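Local coordinates for oxysterol-binding protein homolog 1 (PDB 5H28) that carries sterols and other lipids between membranes through the cytosol, its ankyrin-repeat domain targeting it to the nucleus-vacuole junction by interacting with NVJ1, at residues R140-A154 / H162-L176. Sequence-based numbering, arbitrary orientation.
Sequences RSTYVAETAQEFRTA and HLESILSSPRNAELL
The hydroxyl of Y143 is gripped twice: OH donates to N172 OD1 at 2.6 Å and accepts from a water that also takes a proton from N172 ND2 and gives one to E150 OE2. An asparagine suits this place because its amide has work on both sides; ND2 also donates to I166 O at 3.0 Å, which fixes the rotation of the amide and ties 172-175 back to helix 160-167. Above the tyrosine ring lies the guanidinium of R171, almost parallel to it (8°), with CZ 3.7 Å from the ring centroid in a cation-pi stack. The arginine chain is extended from CG to NE, long enough to span the ring and form a salt bridge with D113, which R140, bonded also to Q122, shares. A leucine in place of Y143 would probably leave N172 OD1 without its donor and the R171 guanidinium without its flat support. Farther along, H162 NE2 donates to E150 OE1 at 2.8 Å, nearly straight at 172° and in the imidazole plane, while A154 CB covers a ring face; an alanine suits this close approach, with L163 CD2 and I166 CD1 both 3.6 Å from its CB. On another side of the helix, F151 receives L176 CD2 over one face and meets L163 CD2 at 3.6 Å from its CE1. An apolar patch thus lies beside a polar one, where H162-E150 probably holds helix 160-167 against helix 130-156 and Y143 holds R171 and the buried, satisfied amide of N172.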
ATOM      1  N   ARG A 140      -4.861  -1.230  11.910  1.00  7.40           N
ATOM      2  CA  ARG A 140      -3.771  -1.724  11.085  1.00  8.45           C
ATOM      3  C   ARG A 140      -3.600  -3.230  11.259  1.00  8.35           C
ATOM      4  O   ARG A 140      -3.410  -3.954  10.277  1.00  7.14           O
ATOM      5  CB  ARG A 140      -2.450  -1.031  11.425  1.00  8.41           C
ATOM      6  CG  ARG A 140      -1.265  -1.694  10.725  1.00 11.47           C
ATOM      7  CD  ARG A 140       0.030  -0.932  10.893  1.00 14.33           C
ATOM      8  NE  ARG A 140       0.025   0.322  10.152  1.00 13.66           N
ATOM      9  CZ  ARG A 140       1.070   1.139  10.075  1.00 16.90           C
ATOM     10  NH1 ARG A 140       0.985   2.264   9.383  1.00 17.23           N
ATOM     11  NH2 ARG A 140       2.201   0.826  10.689  1.00 19.38           N
ATOM     12  N   SER A 141      -3.674  -3.708  12.500  1.00  8.17           N
ATOM     13  CA  SER A 141      -3.500  -5.135  12.751  1.00  8.77           C
ATOM     14  C   SER A 141      -4.583  -5.950  12.055  1.00  8.34           C
ATOM     15  O   SER A 141      -4.312  -7.031  11.525  1.00  8.19           O
ATOM     16  CB  SER A 141      -3.479  -5.431  14.259  1.00 10.57           C
ATOM     17  OG  SER A 141      -4.709  -5.119  14.885  1.00 16.62           O
ATOM     18  N   THR A 142      -5.802  -5.422  12.031  1.00  8.99           N
ATOM     19  CA  THR A 142      -6.902  -6.112  11.375  1.00  8.95           C
ATOM     20  C   THR A 142      -6.634  -6.169   9.875  1.00  9.09           C
ATOM     21  O   THR A 142      -6.798  -7.215   9.243  1.00  8.77           O
ATOM     22  CB  THR A 142      -8.245  -5.399  11.640  1.00 10.81           C
ATOM     23  OG1 THR A 142      -8.553  -5.475  13.038  1.00 13.23           O
ATOM     24  CG2 THR A 142      -9.365  -6.051  10.849  1.00 12.05           C
ATOM     25  N   TYR A 143      -6.206  -5.046   9.307  1.00  7.58           N
ATOM     26  CA  TYR A 143      -5.912  -4.990   7.879  1.00  7.25           C
ATOM     27  C   TYR A 143      -4.780  -5.950   7.517  1.00  7.12           C
ATOM     28  O   TYR A 143      -4.829  -6.618   6.484  1.00  8.13           O
ATOM     29  CB  TYR A 143      -5.516  -3.572   7.458  1.00  8.33           C
ATOM     30  CG  TYR A 143      -5.105  -3.493   6.007  1.00  8.38           C
ATOM     31  CD1 TYR A 143      -6.060  -3.507   4.990  1.00  7.37           C
ATOM     32  CD2 TYR A 143      -3.760  -3.458   5.647  1.00  7.12           C
ATOM     33  CE1 TYR A 143      -5.684  -3.491   3.653  1.00  9.72           C
ATOM     34  CE2 TYR A 143      -3.372  -3.443   4.312  1.00  6.26           C
ATOM     35  CZ  TYR A 143      -4.341  -3.459   3.319  1.00  7.27           C
ATOM     36  OH  TYR A 143      -3.970  -3.450   1.995  1.00 10.27           O
ATOM     37  N   VAL A 144      -3.753  -6.006   8.358  1.00  6.63           N
ATOM     38  CA  VAL A 144      -2.624  -6.891   8.108  1.00  7.47           C
ATOM     39  C   VAL A 144      -3.082  -8.348   8.066  1.00  7.59           C
ATOM     40  O   VAL A 144      -2.687  -9.104   7.176  1.00  7.10           O
ATOM     41  CB  VAL A 144      -1.532  -6.708   9.192  1.00  8.14           C
ATOM     42  CG1 VAL A 144      -0.487  -7.812   9.087  1.00  9.29           C
ATOM     43  CG2 VAL A 144      -0.868  -5.348   9.022  1.00  9.31           C
ATOM     44  N   ALA A 145      -3.925  -8.736   9.017  1.00  8.17           N
ATOM     45  CA  ALA A 145      -4.418 -10.108   9.060  1.00  8.59           C
ATOM     46  C   ALA A 145      -5.292 -10.418   7.848  1.00  8.11           C
ATOM     47  O   ALA A 145      -5.169 -11.483   7.241  1.00  7.39           O
ATOM     48  CB  ALA A 145      -5.201 -10.350  10.351  1.00  9.55           C
ATOM     49  N   GLU A 146      -6.170  -9.491   7.486  1.00  6.79           N
ATOM     50  CA  GLU A 146      -7.044  -9.716   6.339  1.00  7.53           C
ATOM     51  C   GLU A 146      -6.267  -9.763   5.027  1.00  7.68           C
ATOM     52  O   GLU A 146      -6.615 -10.520   4.123  1.00  7.52           O
ATOM     53  CB  GLU A 146      -8.136  -8.647   6.282  1.00 10.87           C
ATOM     54  CG  GLU A 146      -9.143  -8.777   7.418  1.00 15.97           C
ATOM     55  CD  GLU A 146     -10.255  -7.752   7.351  1.00 21.62           C
ATOM     56  OE1 GLU A 146     -11.207  -7.860   8.152  1.00 24.92           O
ATOM     57  OE2 GLU A 146     -10.180  -6.839   6.502  1.00 26.69           O
ATOM     58  N   THR A 147      -5.207  -8.969   4.929  1.00  6.43           N
ATOM     59  CA  THR A 147      -4.390  -8.950   3.722  1.00  6.50           C
ATOM     60  C   THR A 147      -3.557 -10.230   3.612  1.00  6.70           C
ATOM     61  O   THR A 147      -3.310 -10.724   2.511  1.00  7.94           O
ATOM     62  CB  THR A 147      -3.492  -7.697   3.704  1.00  7.23           C
ATOM     63  OG1 THR A 147      -4.322  -6.542   3.526  1.00  7.49           O
ATOM     64  CG2 THR A 147      -2.477  -7.760   2.566  1.00  8.75           C
ATOM     65  N   ALA A 148      -3.130 -10.773   4.747  1.00  6.77           N
ATOM     66  CA  ALA A 148      -2.368 -12.015   4.726  1.00  5.79           C
ATOM     67  C   ALA A 148      -3.298 -13.085   4.153  1.00  5.57           C
ATOM     68  O   ALA A 148      -2.885 -13.930   3.355  1.00  5.48           O
ATOM     69  CB  ALA A 148      -1.928 -12.392   6.135  1.00  7.88           C
ATOM     70  N   GLN A 149      -4.557 -13.036   4.574  1.00  6.08           N
ATOM     71  CA  GLN A 149      -5.561 -13.968   4.095  1.00  6.74           C
ATOM     72  C   GLN A 149      -5.779 -13.751   2.598  1.00  6.79           C
ATOM     73  O   GLN A 149      -5.823 -14.710   1.831  1.00  5.47           O
ATOM     74  CB  GLN A 149      -6.877 -13.754   4.851  1.00  9.62           C
ATOM     75  CG  GLN A 149      -8.046 -14.557   4.306  1.00 14.94           C
ATOM     76  CD  GLN A 149      -8.699 -15.417   5.366  1.00 20.84           C
ATOM     77  OE1 GLN A 149      -9.281 -14.910   6.325  1.00 24.42           O
ATOM     78  NE2 GLN A 149      -8.600 -16.732   5.202  1.00 20.51           N
ATOM     79  N   GLU A 150      -5.899 -12.492   2.186  1.00  6.23           N
ATOM     80  CA  GLU A 150      -6.115 -12.183   0.774  1.00  5.55           C
ATOM     81  C   GLU A 150      -4.984 -12.749  -0.081  1.00  5.64           C
ATOM     82  O   GLU A 150      -5.217 -13.316  -1.149  1.00  6.06           O
ATOM     83  CB  GLU A 150      -6.207 -10.670   0.555  1.00  6.96           C
ATOM     84  CG  GLU A 150      -6.625 -10.307  -0.862  1.00  5.91           C
ATOM     85  CD  GLU A 150      -6.805  -8.813  -1.093  1.00  9.09           C
ATOM     86  OE1 GLU A 150      -7.286  -8.442  -2.188  1.00  9.05           O
ATOM     87  OE2 GLU A 150      -6.469  -8.013  -0.197  1.00 11.29           O
ATOM     88  N   PHE A 151      -3.755 -12.592   0.399  1.00  5.66           N
ATOM     89  CA  PHE A 151      -2.592 -13.092  -0.319  1.00  6.22           C
ATOM     90  C   PHE A 151      -2.655 -14.619  -0.426  1.00  5.99           C
ATOM     91  O   PHE A 151      -2.417 -15.178  -1.504  1.00  5.80           O
ATOM     92  CB  PHE A 151      -1.313 -12.633   0.394  1.00  5.48           C
ATOM     93  CG  PHE A 151      -0.045 -12.922  -0.360  1.00  4.46           C
ATOM     94  CD1 PHE A 151       0.114 -12.516  -1.684  1.00  5.92           C
ATOM     95  CD2 PHE A 151       1.014 -13.566   0.271  1.00  6.26           C
ATOM     96  CE1 PHE A 151       1.316 -12.748  -2.367  1.00  7.61           C
ATOM     97  CE2 PHE A 151       2.221 -13.803  -0.402  1.00  6.18           C
ATOM     98  CZ  PHE A 151       2.373 -13.394  -1.722  1.00  6.58           C
ATOM     99  N   ARG A 152      -2.998 -15.291   0.677  1.00  5.13           N
ATOM    100  CA  ARG A 152      -3.106 -16.756   0.673  1.00  5.79           C
ATOM    101  C   ARG A 152      -4.172 -17.220  -0.310  1.00  5.54           C
ATOM    102  O   ARG A 152      -3.982 -18.202  -1.028  1.00  7.41           O
ATOM    103  CB  ARG A 152      -3.467 -17.295   2.063  1.00  6.32           C
ATOM    104  CG  ARG A 152      -2.390 -17.126   3.136  1.00  6.64           C
ATOM    105  CD  ARG A 152      -2.643 -18.067   4.318  1.00  6.83           C
ATOM    106  NE  ARG A 152      -3.942 -17.853   4.962  1.00  7.73           N
ATOM    107  CZ  ARG A 152      -4.204 -16.905   5.860  1.00  7.32           C
ATOM    108  NH1 ARG A 152      -5.419 -16.806   6.381  1.00  8.57           N
ATOM    109  NH2 ARG A 152      -3.260 -16.055   6.244  1.00  6.65           N
ATOM    110  N   THR A 153      -5.302 -16.522  -0.333  1.00  5.79           N
ATOM    111  CA  THR A 153      -6.381 -16.888  -1.240  1.00  6.44           C
ATOM    112  C   THR A 153      -5.900 -16.778  -2.678  1.00  6.39           C
ATOM    113  O   THR A 153      -6.089 -17.697  -3.482  1.00  6.43           O
ATOM    114  CB  THR A 153      -7.598 -15.971  -1.048  1.00  6.50           C
ATOM    115  OG1 THR A 153      -8.112 -16.141   0.277  1.00  7.41           O
ATOM    116  CG2 THR A 153      -8.692 -16.312  -2.055  1.00  8.97           C
ATOM    117  N   ALA A 154      -5.254 -15.658  -2.989  1.00  6.17           N
ATOM    118  CA  ALA A 154      -4.761 -15.415  -4.334  1.00  5.69           C
ATOM    119  C   ALA A 154      -3.689 -16.406  -4.777  1.00  6.33           C
ATOM    120  O   ALA A 154      -3.751 -16.910  -5.904  1.00  8.17           O
ATOM    121  CB  ALA A 154      -4.242 -13.989  -4.450  1.00  6.96           C
ATOM    122  N   HIS A 162      -5.194 -11.368  -9.379  1.00 11.59           N
ATOM    123  CA  HIS A 162      -5.399 -10.931  -8.002  1.00  9.62           C
ATOM    124  C   HIS A 162      -4.051 -10.660  -7.331  1.00  9.18           C
ATOM    125  O   HIS A 162      -3.891  -9.661  -6.630  1.00  9.74           O
ATOM    126  CB  HIS A 162      -6.172 -12.000  -7.227  1.00  9.82           C
ATOM    127  CG  HIS A 162      -6.711 -11.532  -5.911  1.00  8.75           C
ATOM    128  ND1 HIS A 162      -7.469 -12.342  -5.092  1.00  8.15           N
ATOM    129  CD2 HIS A 162      -6.594 -10.348  -5.262  1.00  7.78           C
ATOM    130  CE1 HIS A 162      -7.791 -11.679  -3.996  1.00  8.35           C
ATOM    131  NE2 HIS A 162      -7.273 -10.467  -4.075  1.00  8.80           N
ATOM    132  N   LEU A 163      -3.078 -11.544  -7.549  1.00  9.21           N
ATOM    133  CA  LEU A 163      -1.750 -11.364  -6.964  1.00  7.51           C
ATOM    134  C   LEU A 163      -1.118 -10.052  -7.419  1.00  8.52           C
ATOM    135  O   LEU A 163      -0.464  -9.372  -6.634  1.00  9.77           O
ATOM    136  CB  LEU A 163      -0.832 -12.527  -7.347  1.00  9.65           C
ATOM    137  CG  LEU A 163      -1.088 -13.857  -6.638  1.00 10.55           C
ATOM    138  CD1 LEU A 163      -0.295 -14.960  -7.322  1.00 10.62           C
ATOM    139  CD2 LEU A 163      -0.691 -13.741  -5.176  1.00  9.53           C
ATOM    140  N   GLU A 164      -1.316  -9.708  -8.689  1.00  9.79           N
ATOM    141  CA  GLU A 164      -0.770  -8.468  -9.231  1.00 11.38           C
ATOM    142  C   GLU A 164      -1.335  -7.269  -8.471  1.00 10.68           C
ATOM    143  O   GLU A 164      -0.602  -6.351  -8.107  1.00 11.85           O
ATOM    144  CB  GLU A 164      -1.119  -8.334 -10.715  1.00 12.48           C
ATOM    145  CG  GLU A 164      -0.365  -9.264 -11.659  1.00 19.61           C
ATOM    146  CD  GLU A 164       1.110  -8.921 -11.776  1.00 22.34           C
ATOM    147  OE1 GLU A 164       1.447  -7.719 -11.794  1.00 27.19           O
ATOM    148  OE2 GLU A 164       1.935  -9.856 -11.867  1.00 26.97           O
ATOM    149  N   SER A 165      -2.643  -7.285  -8.231  1.00 10.19           N
ATOM    150  CA  SER A 165      -3.300  -6.195  -7.512  1.00 10.30           C
ATOM    151  C   SER A 165      -2.831  -6.091  -6.061  1.00 10.47           C
ATOM    152  O   SER A 165      -2.704  -4.994  -5.514  1.00 11.57           O
ATOM    153  CB  SER A 165      -4.820  -6.378  -7.547  1.00 10.37           C
ATOM    154  OG  SER A 165      -5.343  -6.104  -8.838  1.00 15.20           O
ATOM    155  N   ILE A 166      -2.572  -7.234  -5.434  1.00 10.25           N
ATOM    156  CA  ILE A 166      -2.127  -7.242  -4.047  1.00  9.78           C
ATOM    157  C   ILE A 166      -0.721  -6.684  -3.879  1.00 10.09           C
ATOM    158  O   ILE A 166      -0.487  -5.823  -3.035  1.00 10.39           O
ATOM    159  CB  ILE A 166      -2.165  -8.666  -3.459  1.00  8.86           C
ATOM    160  CG1 ILE A 166      -3.607  -9.173  -3.428  1.00  9.47           C
ATOM    161  CG2 ILE A 166      -1.574  -8.674  -2.050  1.00  9.80           C
ATOM    162  CD1 ILE A 166      -3.713 -10.651  -3.142  1.00  8.69           C
ATOM    163  N   LEU A 167       0.217  -7.163  -4.687  1.00 11.06           N
ATOM    164  CA  LEU A 167       1.591  -6.700  -4.562  1.00 11.97           C
ATOM    165  C   LEU A 167       1.863  -5.313  -5.135  1.00 11.86           C
ATOM    166  O   LEU A 167       2.876  -4.698  -4.801  1.00 14.11           O
ATOM    167  CB  LEU A 167       2.553  -7.728  -5.170  1.00 13.34           C
ATOM    168  CG  LEU A 167       2.526  -9.097  -4.472  1.00 14.82           C
ATOM    169  CD1 LEU A 167       3.673  -9.953  -4.968  1.00 16.30           C
ATOM    170  CD2 LEU A 167       2.638  -8.912  -2.967  1.00 16.26           C
ATOM    171  N   SER A 168       0.968  -4.815  -5.982  1.00 12.59           N
ATOM    172  CA  SER A 168       1.148  -3.489  -6.567  1.00 14.52           C
ATOM    173  C   SER A 168       0.604  -2.393  -5.649  1.00 14.26           C
ATOM    174  O   SER A 168       0.796  -1.207  -5.906  1.00 16.52           O
ATOM    175  CB  SER A 168       0.468  -3.411  -7.939  1.00 16.68           C
ATOM    176  OG  SER A 168      -0.920  -3.689  -7.849  1.00 18.95           O
ATOM    177  N   SER A 169      -0.064  -2.798  -4.572  1.00 12.98           N
ATOM    178  CA  SER A 169      -0.629  -1.859  -3.607  1.00 12.76           C
ATOM    179  C   SER A 169       0.456  -1.149  -2.807  1.00 12.31           C
ATOM    180  O   SER A 169       1.289  -1.793  -2.166  1.00 13.19           O
ATOM    181  CB  SER A 169      -1.557  -2.593  -2.638  1.00 10.54           C
ATOM    182  OG  SER A 169      -1.773  -1.826  -1.466  1.00 14.85           O
ATOM    183  N   PRO A 170       0.460   0.195  -2.828  1.00 13.61           N
ATOM    184  CA  PRO A 170       1.479   0.931  -2.074  1.00 13.58           C
ATOM    185  C   PRO A 170       1.489   0.562  -0.589  1.00 12.80           C
ATOM    186  O   PRO A 170       2.547   0.410   0.014  1.00 13.09           O
ATOM    187  CB  PRO A 170       1.090   2.389  -2.313  1.00 14.15           C
ATOM    188  CG  PRO A 170       0.505   2.348  -3.691  1.00 14.25           C
ATOM    189  CD  PRO A 170      -0.366   1.112  -3.632  1.00 13.08           C
ATOM    190  N   ARG A 171       0.304   0.406  -0.009  1.00 12.96           N
ATOM    191  CA  ARG A 171       0.195   0.063   1.403  1.00 12.05           C
ATOM    192  C   ARG A 171       0.731  -1.337   1.699  1.00 11.47           C
ATOM    193  O   ARG A 171       1.347  -1.566   2.736  1.00 10.84           O
ATOM    194  CB  ARG A 171      -1.261   0.152   1.858  1.00 12.80           C
ATOM    195  CG  ARG A 171      -1.437   0.073   3.364  1.00 13.03           C
ATOM    196  CD  ARG A 171      -2.901   0.027   3.747  1.00 12.42           C
ATOM    197  NE  ARG A 171      -3.080   0.125   5.190  1.00 10.61           N
ATOM    198  CZ  ARG A 171      -4.252   0.032   5.805  1.00  9.20           C
ATOM    199  NH1 ARG A 171      -5.358  -0.166   5.100  1.00 10.71           N
ATOM    200  NH2 ARG A 171      -4.317   0.140   7.125  1.00  9.37           N
ATOM    201  N   ASN A 172       0.498  -2.275   0.790  1.00 11.15           N
ATOM    202  CA  ASN A 172       0.972  -3.632   1.012  1.00 11.00           C
ATOM    203  C   ASN A 172       2.479  -3.776   0.877  1.00 12.36           C
ATOM    204  O   ASN A 172       3.055  -4.750   1.352  1.00 11.82           O
ATOM    205  CB  ASN A 172       0.257  -4.601   0.074  1.00  9.03           C
ATOM    206  CG  ASN A 172      -1.200  -4.778   0.437  1.00  8.46           C
ATOM    207  OD1 ASN A 172      -1.620  -4.428   1.545  1.00  9.50           O
ATOM    208  ND2 ASN A 172      -1.979  -5.328  -0.483  1.00  8.12           N
ATOM    209  N   ALA A 173       3.120  -2.800   0.243  1.00 13.03           N
ATOM    210  CA  ALA A 173       4.567  -2.846   0.082  1.00 14.69           C
ATOM    211  C   ALA A 173       5.241  -2.954   1.451  1.00 15.88           C
ATOM    212  O   ALA A 173       6.305  -3.558   1.579  1.00 16.44           O
ATOM    213  CB  ALA A 173       5.048  -1.602  -0.643  1.00 16.35           C
ATOM    214  N   GLU A 174       4.614  -2.374   2.473  1.00 16.33           N
ATOM    215  CA  GLU A 174       5.158  -2.409   3.828  1.00 18.49           C
ATOM    216  C   GLU A 174       4.363  -3.262   4.814  1.00 17.43           C
ATOM    217  O   GLU A 174       4.893  -3.662   5.851  1.00 19.40           O
ATOM    218  CB  GLU A 174       5.276  -0.988   4.391  1.00 21.87           C
ATOM    219  CG  GLU A 174       6.692  -0.429   4.415  1.00 27.25           C
ATOM    220  CD  GLU A 174       7.302  -0.302   3.034  1.00 28.65           C
ATOM    221  OE1 GLU A 174       6.750   0.452   2.205  1.00 32.40           O
ATOM    222  OE2 GLU A 174       8.336  -0.956   2.778  1.00 32.21           O
ATOM    223  N   LEU A 175       3.100  -3.546   4.506  1.00 14.51           N
ATOM    224  CA  LEU A 175       2.281  -4.337   5.422  1.00 13.13           C
ATOM    225  C   LEU A 175       2.147  -5.814   5.075  1.00 13.32           C
ATOM    226  O   LEU A 175       1.559  -6.584   5.836  1.00 13.22           O
ATOM    227  CB  LEU A 175       0.896  -3.705   5.574  1.00 11.63           C
ATOM    228  CG  LEU A 175       0.926  -2.339   6.269  1.00 11.41           C
ATOM    229  CD1 LEU A 175      -0.492  -1.867   6.518  1.00 11.00           C
ATOM    230  CD2 LEU A 175       1.692  -2.436   7.585  1.00 11.28           C
ATOM    231  N   LEU A 176       2.676  -6.202   3.922  1.00 11.98           N
ATOM    232  CA  LEU A 176       2.660  -7.598   3.502  1.00 12.62           C
ATOM    233  C   LEU A 176       4.075  -7.937   3.057  1.00 12.71           C
ATOM    234  O   LEU A 176       4.541  -7.461   2.025  1.00 13.99           O
ATOM    235  CB  LEU A 176       1.687  -7.829   2.341  1.00 11.62           C
ATOM    236  CG  LEU A 176       1.721  -9.259   1.777  1.00 12.50           C
ATOM    237  CD1 LEU A 176       1.306 -10.253   2.860  1.00 13.19           C
ATOM    238  CD2 LEU A 176       0.792  -9.371   0.581  1.00 12.96           C
TER
HETATM  239  O   HOH W   1      -4.685  -6.024   0.456  1.00 12.66           O
HETATM  240  O   HOH W   2      -0.320  -8.710   5.616  1.00 11.55           O